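Local coordinates for purine phosphoribosyltransferase (Pyrococcus horikoshii, PDB 1VDM), which probably transfers a phosphoribosyl group to or from a purine base, as a type I phosphoribosyltransferase, at residues G[115-124]-G[129-140]. Sequence-based numbering, arbitrary orientation.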
ATOM      1  N   LYS G 115      25.017  38.393   7.405  1.00 50.69           N
ATOM      2  CA  LYS G 115      23.660  38.858   7.157  1.00 47.83           C
ATOM      3  C   LYS G 115      22.779  38.223   8.221  1.00 44.87           C
ATOM      4  O   LYS G 115      23.135  37.199   8.797  1.00 43.45           O
ATOM      5  CB  LYS G 115      23.192  38.424   5.771  1.00 50.22           C
ATOM      6  CG  LYS G 115      22.741  39.568   4.881  1.00 54.04           C
ATOM      7  CD  LYS G 115      23.909  40.462   4.485  1.00 55.18           C
ATOM      8  CE  LYS G 115      23.451  41.585   3.569  1.00 56.62           C
ATOM      9  NZ  LYS G 115      24.574  42.516   3.288  1.00 60.02           N
ATOM     10  N   ILE G 116      21.626  38.823   8.480  1.00 42.95           N
ATOM     11  CA  ILE G 116      20.729  38.305   9.507  1.00 40.76           C
ATOM     12  C   ILE G 116      19.304  38.172   9.008  1.00 38.71           C
ATOM     13  O   ILE G 116      18.724  39.132   8.485  1.00 37.81           O
ATOM     14  CB  ILE G 116      20.747  39.217  10.748  1.00 42.79           C
ATOM     15  CG1 ILE G 116      22.132  39.153  11.397  1.00 43.14           C
ATOM     16  CG2 ILE G 116      19.641  38.810  11.720  1.00 43.33           C
ATOM     17  CD1 ILE G 116      22.361  40.199  12.448  1.00 42.14           C
ATOM     18  N   ALA G 117      18.748  36.975   9.182  1.00 35.39           N
ATOM     19  CA  ALA G 117      17.389  36.691   8.743  1.00 33.95           C
ATOM     20  C   ALA G 117      16.516  36.237   9.904  1.00 33.75           C
ATOM     21  O   ALA G 117      16.925  35.404  10.717  1.00 32.63           O
ATOM     22  CB  ALA G 117      17.409  35.626   7.654  1.00 32.63           C
ATOM     23  N   CYS G 118      15.310  36.791   9.967  1.00 33.10           N
ATOM     24  CA  CYS G 118      14.355  36.472  11.022  1.00 34.63           C
ATOM     25  C   CYS G 118      12.954  36.406  10.459  1.00 33.29           C
ATOM     26  O   CYS G 118      12.660  37.002   9.425  1.00 32.43           O
ATOM     27  CB  CYS G 118      14.373  37.546  12.117  1.00 36.52           C
ATOM     28  SG  CYS G 118      15.849  37.593  13.132  1.00 44.78           S
ATOM     29  N   LEU G 119      12.082  35.685  11.147  1.00 31.96           N
ATOM     30  CA  LEU G 119      10.705  35.598  10.709  1.00 33.94           C
ATOM     31  C   LEU G 119      10.034  36.940  10.994  1.00 35.32           C
ATOM     32  O   LEU G 119       9.278  37.456  10.166  1.00 35.57           O
ATOM     33  CB  LEU G 119       9.979  34.496  11.470  1.00 30.96           C
ATOM     34  CG  LEU G 119      10.466  33.074  11.212  1.00 31.73           C
ATOM     35  CD1 LEU G 119       9.784  32.107  12.186  1.00 28.75           C
ATOM     36  CD2 LEU G 119      10.157  32.708   9.757  1.00 28.73           C
ATOM     37  N   ALA G 120      10.326  37.503  12.167  1.00 37.28           N
ATOM     38  CA  ALA G 120       9.742  38.772  12.582  1.00 40.34           C
ATOM     39  C   ALA G 120      10.685  39.604  13.436  1.00 41.73           C
ATOM     40  O   ALA G 120      11.709  39.120  13.918  1.00 41.02           O
ATOM     41  CB  ALA G 120       8.452  38.521  13.351  1.00 39.02           C
ATOM     42  N   MET G 121      10.329  40.870  13.611  1.00 43.62           N
ATOM     43  CA  MET G 121      11.120  41.779  14.430  1.00 46.82           C
ATOM     44  C   MET G 121      10.193  42.742  15.145  1.00 46.82           C
ATOM     45  O   MET G 121       9.071  42.995  14.700  1.00 47.26           O
ATOM     46  CB  MET G 121      12.106  42.588  13.581  1.00 48.64           C
ATOM     47  CG  MET G 121      11.470  43.727  12.795  1.00 52.77           C
ATOM     48  SD  MET G 121      12.228  45.356  13.109  1.00 58.84           S
ATOM     49  CE  MET G 121      10.780  46.402  13.020  1.00 56.32           C
ATOM     50  N   LYS G 122      10.670  43.271  16.263  1.00 46.66           N
ATOM     51  CA  LYS G 122       9.902  44.233  17.035  1.00 46.22           C
ATOM     52  C   LYS G 122      10.598  45.590  16.906  1.00 46.80           C
ATOM     53  O   LYS G 122      11.826  45.680  16.992  1.00 46.71           O
ATOM     54  CB  LYS G 122       9.792  43.752  18.480  1.00 44.09           C
ATOM     55  CG  LYS G 122       8.852  42.554  18.594  1.00 41.59           C
ATOM     56  CD  LYS G 122       8.945  41.855  19.927  1.00 41.99           C
ATOM     57  CE  LYS G 122       7.822  40.846  20.082  1.00 41.79           C
ATOM     58  NZ  LYS G 122       7.829  40.216  21.427  1.00 41.61           N
ATOM     59  N   PRO G 123       9.816  46.659  16.676  1.00 47.34           N
ATOM     60  CA  PRO G 123      10.248  48.053  16.501  1.00 47.87           C
ATOM     61  C   PRO G 123      11.453  48.564  17.292  1.00 47.75           C
ATOM     62  O   PRO G 123      12.284  49.303  16.762  1.00 48.65           O
ATOM     63  CB  PRO G 123       8.982  48.843  16.819  1.00 46.95           C
ATOM     64  CG  PRO G 123       7.905  47.953  16.316  1.00 49.14           C
ATOM     65  CD  PRO G 123       8.348  46.590  16.809  1.00 47.40           C
ATOM     66  N   TRP G 124      11.559  48.167  18.550  1.00 46.61           N
ATOM     67  CA  TRP G 124      12.636  48.647  19.398  1.00 47.25           C
ATOM     68  C   TRP G 124      13.954  47.903  19.368  1.00 48.39           C
ATOM     69  O   TRP G 124      14.956  48.408  19.877  1.00 51.18           O
ATOM     70  CB  TRP G 124      12.156  48.675  20.844  1.00 45.50           C
ATOM     71  CG  TRP G 124      11.516  47.405  21.264  1.00 47.07           C
ATOM     72  CD1 TRP G 124      12.143  46.244  21.595  1.00 46.78           C
ATOM     73  CD2 TRP G 124      10.108  47.148  21.365  1.00 47.84           C
ATOM     74  NE1 TRP G 124      11.217  45.276  21.897  1.00 46.25           N
ATOM     75  CE2 TRP G 124       9.959  45.803  21.764  1.00 47.79           C
ATOM     76  CE3 TRP G 124       8.959  47.924  21.155  1.00 47.17           C
ATOM     77  CZ2 TRP G 124       8.703  45.213  21.959  1.00 47.72           C
ATOM     78  CZ3 TRP G 124       7.711  47.339  21.349  1.00 47.91           C
ATOM     79  CH2 TRP G 124       7.594  45.995  21.747  1.00 48.68           C
ATOM     80  N   PRO G 129      16.881  43.025  11.529  1.00 45.47           N
ATOM     81  CA  PRO G 129      17.298  41.943  10.630  1.00 46.12           C
ATOM     82  C   PRO G 129      17.488  42.458   9.205  1.00 45.45           C
ATOM     83  O   PRO G 129      16.775  43.360   8.764  1.00 44.88           O
ATOM     84  CB  PRO G 129      16.142  40.942  10.736  1.00 45.33           C
ATOM     85  CG  PRO G 129      15.577  41.214  12.113  1.00 44.75           C
ATOM     86  CD  PRO G 129      15.580  42.714  12.145  1.00 46.23           C
ATOM     87  N   ASP G 130      18.455  41.904   8.488  1.00 45.06           N
ATOM     88  CA  ASP G 130      18.664  42.338   7.117  1.00 46.42           C
ATOM     89  C   ASP G 130      17.484  41.862   6.287  1.00 46.19           C
ATOM     90  O   ASP G 130      17.129  42.487   5.287  1.00 45.49           O
ATOM     91  CB  ASP G 130      19.980  41.790   6.580  1.00 47.17           C
ATOM     92  CG  ASP G 130      21.161  42.286   7.378  1.00 48.77           C
ATOM     93  OD1 ASP G 130      21.616  41.560   8.290  1.00 48.23           O
ATOM     94  OD2 ASP G 130      21.619  43.419   7.112  1.00 50.57           O
ATOM     95  N   TYR G 131      16.866  40.767   6.734  1.00 44.75           N
ATOM     96  CA  TYR G 131      15.692  40.197   6.077  1.00 43.39           C
ATOM     97  C   TYR G 131      14.702  39.675   7.120  1.00 42.21           C
ATOM     98  O   TYR G 131      15.076  38.890   7.986  1.00 43.03           O
ATOM     99  CB  TYR G 131      16.078  39.026   5.162  1.00 43.84           C
ATOM    100  CG  TYR G 131      17.195  39.301   4.188  1.00 44.38           C
ATOM    101  CD1 TYR G 131      18.507  38.952   4.491  1.00 45.95           C
ATOM    102  CD2 TYR G 131      16.941  39.909   2.961  1.00 46.52           C
ATOM    103  CE1 TYR G 131      19.543  39.203   3.596  1.00 46.89           C
ATOM    104  CE2 TYR G 131      17.962  40.164   2.064  1.00 47.39           C
ATOM    105  CZ  TYR G 131      19.261  39.808   2.387  1.00 48.85           C
ATOM    106  OH  TYR G 131      20.275  40.062   1.499  1.00 51.73           O
ATOM    107  N   TYR G 132      13.445  40.098   7.036  1.00 40.58           N
ATOM    108  CA  TYR G 132      12.419  39.631   7.966  1.00 40.41           C
ATOM    109  C   TYR G 132      11.048  39.788   7.320  1.00 39.70           C
ATOM    110  O   TYR G 132      10.916  40.490   6.323  1.00 40.18           O
ATOM    111  CB  TYR G 132      12.498  40.391   9.311  1.00 42.09           C
ATOM    112  CG  TYR G 132      12.022  41.833   9.302  1.00 44.40           C
ATOM    113  CD1 TYR G 132      10.660  42.140   9.327  1.00 44.48           C
ATOM    114  CD2 TYR G 132      12.936  42.889   9.273  1.00 43.71           C
ATOM    115  CE1 TYR G 132      10.218  43.462   9.321  1.00 46.17           C
ATOM    116  CE2 TYR G 132      12.507  44.216   9.267  1.00 45.63           C
ATOM    117  CZ  TYR G 132      11.147  44.496   9.288  1.00 46.36           C
ATOM    118  OH  TYR G 132      10.716  45.804   9.253  1.00 46.97           O
ATOM    119  N   VAL G 133      10.031  39.136   7.879  1.00 37.75           N
ATOM    120  CA  VAL G 133       8.686  39.195   7.310  1.00 35.93           C
ATOM    121  C   VAL G 133       7.624  39.879   8.166  1.00 36.75           C
ATOM    122  O   VAL G 133       6.814  40.661   7.660  1.00 35.10           O
ATOM    123  CB  VAL G 133       8.179  37.771   6.980  1.00 35.73           C
ATOM    124  CG1 VAL G 133       6.758  37.827   6.430  1.00 33.06           C
ATOM    125  CG2 VAL G 133       9.112  37.113   5.989  1.00 33.40           C
ATOM    126  N   PHE G 134       7.614  39.579   9.460  1.00 37.83           N
ATOM    127  CA  PHE G 134       6.610  40.162  10.342  1.00 39.41           C
ATOM    128  C   PHE G 134       7.112  41.246  11.291  1.00 40.84           C
ATOM    129  O   PHE G 134       8.198  41.152  11.868  1.00 39.09           O
ATOM    130  CB  PHE G 134       5.910  39.053  11.133  1.00 40.76           C
ATOM    131  CG  PHE G 134       5.299  37.986  10.270  1.00 39.78           C
ATOM    132  CD1 PHE G 134       5.825  36.694  10.259  1.00 39.60           C
ATOM    133  CD2 PHE G 134       4.197  38.269   9.468  1.00 39.91           C
ATOM    134  CE1 PHE G 134       5.258  35.701   9.459  1.00 40.22           C
ATOM    135  CE2 PHE G 134       3.619  37.280   8.661  1.00 39.96           C
ATOM    136  CZ  PHE G 134       4.151  35.997   8.657  1.00 38.74           C
ATOM    137  N   ARG G 135       6.283  42.276  11.436  1.00 43.03           N
ATOM    138  CA  ARG G 135       6.587  43.352  12.349  1.00 45.16           C
ATOM    139  C   ARG G 135       5.424  43.548  13.300  1.00 44.91           C
ATOM    140  O   ARG G 135       4.274  43.669  12.900  1.00 46.07           O
ATOM    141  CB  ARG G 135       6.813  44.624  11.530  1.00 48.16           C
ATOM    142  CG  ARG G 135       7.169  45.825  12.407  1.00 54.04           C
ATOM    143  CD  ARG G 135       6.955  47.156  11.675  1.00 58.62           C
ATOM    144  NE  ARG G 135       8.087  48.059  11.902  1.00 62.66           N
ATOM    145  CZ  ARG G 135       7.839  49.205  12.561  1.00 65.34           C
ATOM    146  NH1 ARG G 135       6.616  49.477  12.983  1.00 64.94           N
ATOM    147  NH2 ARG G 135       8.833  50.069  12.784  1.00 64.38           N
ATOM    148  N   THR G 136       5.749  43.495  14.586  1.00 43.60           N
ATOM    149  CA  THR G 136       4.719  43.588  15.618  1.00 44.06           C
ATOM    150  C   THR G 136       5.300  44.007  16.963  1.00 44.65           C
ATOM    151  O   THR G 136       6.506  43.906  17.188  1.00 45.11           O
ATOM    152  CB  THR G 136       3.989  42.222  15.815  1.00 45.44           C
ATOM    153  OG1 THR G 136       2.900  42.383  16.734  1.00 43.87           O
ATOM    154  CG2 THR G 136       4.951  41.174  16.372  1.00 43.04           C
ATOM    155  N   GLU G 137       4.435  44.480  17.853  1.00 45.24           N
ATOM    156  CA  GLU G 137       4.868  44.879  19.188  1.00 45.48           C
ATOM    157  C   GLU G 137       4.356  43.859  20.205  1.00 44.90           C
ATOM    158  O   GLU G 137       4.816  43.815  21.348  1.00 45.17           O
ATOM    159  CB  GLU G 137       4.342  46.275  19.525  1.00 47.11           C
ATOM    160  CG  GLU G 137       4.945  47.393  18.669  1.00 52.41           C
ATOM    161  CD  GLU G 137       4.426  48.782  19.049  1.00 55.58           C
ATOM    162  OE1 GLU G 137       4.848  49.775  18.408  1.00 55.76           O
ATOM    163  OE2 GLU G 137       3.598  48.879  19.987  1.00 56.35           O
ATOM    164  N   LYS G 138       3.412  43.028  19.770  1.00 43.68           N
ATOM    165  CA  LYS G 138       2.833  42.008  20.631  1.00 42.81           C
ATOM    166  C   LYS G 138       3.775  40.835  20.835  1.00 42.17           C
ATOM    167  O   LYS G 138       4.815  40.729  20.175  1.00 40.54           O
ATOM    168  CB  LYS G 138       1.533  41.484  20.032  1.00 43.99           C
ATOM    169  CG  LYS G 138       0.442  42.519  19.873  1.00 44.72           C
ATOM    170  CD  LYS G 138      -0.862  41.836  19.508  1.00 46.99           C
ATOM    171  CE  LYS G 138      -1.968  42.835  19.262  1.00 47.18           C
ATOM    172  NZ  LYS G 138      -3.213  42.146  18.825  1.00 50.18           N
ATOM    173  N   TRP G 139       3.419  39.960  21.771  1.00 40.31           N
ATOM    174  CA  TRP G 139       4.225  38.772  22.006  1.00 39.74           C
ATOM    175  C   TRP G 139       3.768  37.749  20.961  1.00 38.97           C
ATOM    176  O   TRP G 139       2.560  37.557  20.741  1.00 37.42           O
ATOM    177  CB  TRP G 139       4.015  38.227  23.419  1.00 40.68           C
ATOM    178  CG  TRP G 139       4.724  36.921  23.660  1.00 43.44           C
ATOM    179  CD1 TRP G 139       4.206  35.666  23.507  1.00 45.31           C
ATOM    180  CD2 TRP G 139       6.091  36.742  24.055  1.00 43.69           C
ATOM    181  NE1 TRP G 139       5.164  34.717  23.780  1.00 45.09           N
ATOM    182  CE2 TRP G 139       6.330  35.349  24.120  1.00 44.25           C
ATOM    183  CE3 TRP G 139       7.139  37.622  24.358  1.00 43.18           C
ATOM    184  CZ2 TRP G 139       7.571  34.817  24.478  1.00 43.47           C
ATOM    185  CZ3 TRP G 139       8.376  37.090  24.714  1.00 44.21           C
ATOM    186  CH2 TRP G 139       8.579  35.698  24.771  1.00 43.89           C
ATOM    187  N   ILE G 140       4.735  37.117  20.302  1.00 36.66           N
ATOM    188  CA  ILE G 140       4.421  36.137  19.270  1.00 35.16           C
ATOM    189  C   ILE G 140       4.499  34.690  19.741  1.00 32.93           C
ATOM    190  O   ILE G 140       5.529  34.245  20.256  1.00 31.79           O
ATOM    191  CB  ILE G 140       5.367  36.263  18.054  1.00 35.02           C
ATOM    192  CG1 ILE G 140       5.451  37.713  17.595  1.00 35.41           C
ATOM    193  CG2 ILE G 140       4.846  35.400  16.901  1.00 35.93           C
ATOM    194  CD1 ILE G 140       6.510  37.938  16.560  1.00 36.22           C
TER
HETATM  195  O   HOH W   1       6.091  41.926  23.236  1.00 42.61           O
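Two successive amide groups converge on one carbonyl where the chain turns a corner: L119 O accepts V133 N at 2.9 Å from above the carbonyl plane, 52° out of it, and F134 N at 2.8 Å within that plane. Beyond the corner the two backbones run parallel, with M121 N bonded to F134 O (2.8 Å) and T136 N reaching M121 O only weakly. Before it, I116 O receives Y131 N, and C118 N returns to Y131 O. D130 extends this pairing through its side chain, OD1 taking I116 N on the anti side at 2.7 Å; CG of D130 lies beside its own backbone N (chi1 -61°), which turns the carboxylate onto the neighbouring strand.

M121 lies across the ring of Y132. Its CG stands over the centre of that ring, 3.5 Å from the centroid and 9° off the normal, a CH-pi contact, while SD makes an oblique Met-aromatic approach. Bends at chi2 and chi3 then carry CE alongside R135, 3.4 Å from NE. A serine in place of Y132 would probably leave this methionine without the surface under its CG and SD, freeing its end to turn. On the other face of the short sheet, A120 CB packs on F134 CB and on I140 CD1.

The extended chain of K122 passes T136 O and delivers NZ to a water bridging to E137 O; NZ also forms a salt bridge with D94, whose other carboxylate oxygen accepts W124 NE1. Strand 113-118 lies beside 85-90 in the core sheet of the type I phosphoribosyltransferase fold, whereas 120-121 lies between 92-93 and 134-135; Y131 and V133 pack on helix 8-23, and Y132 and R135 make backbone hydrogen bonds to a second subunit.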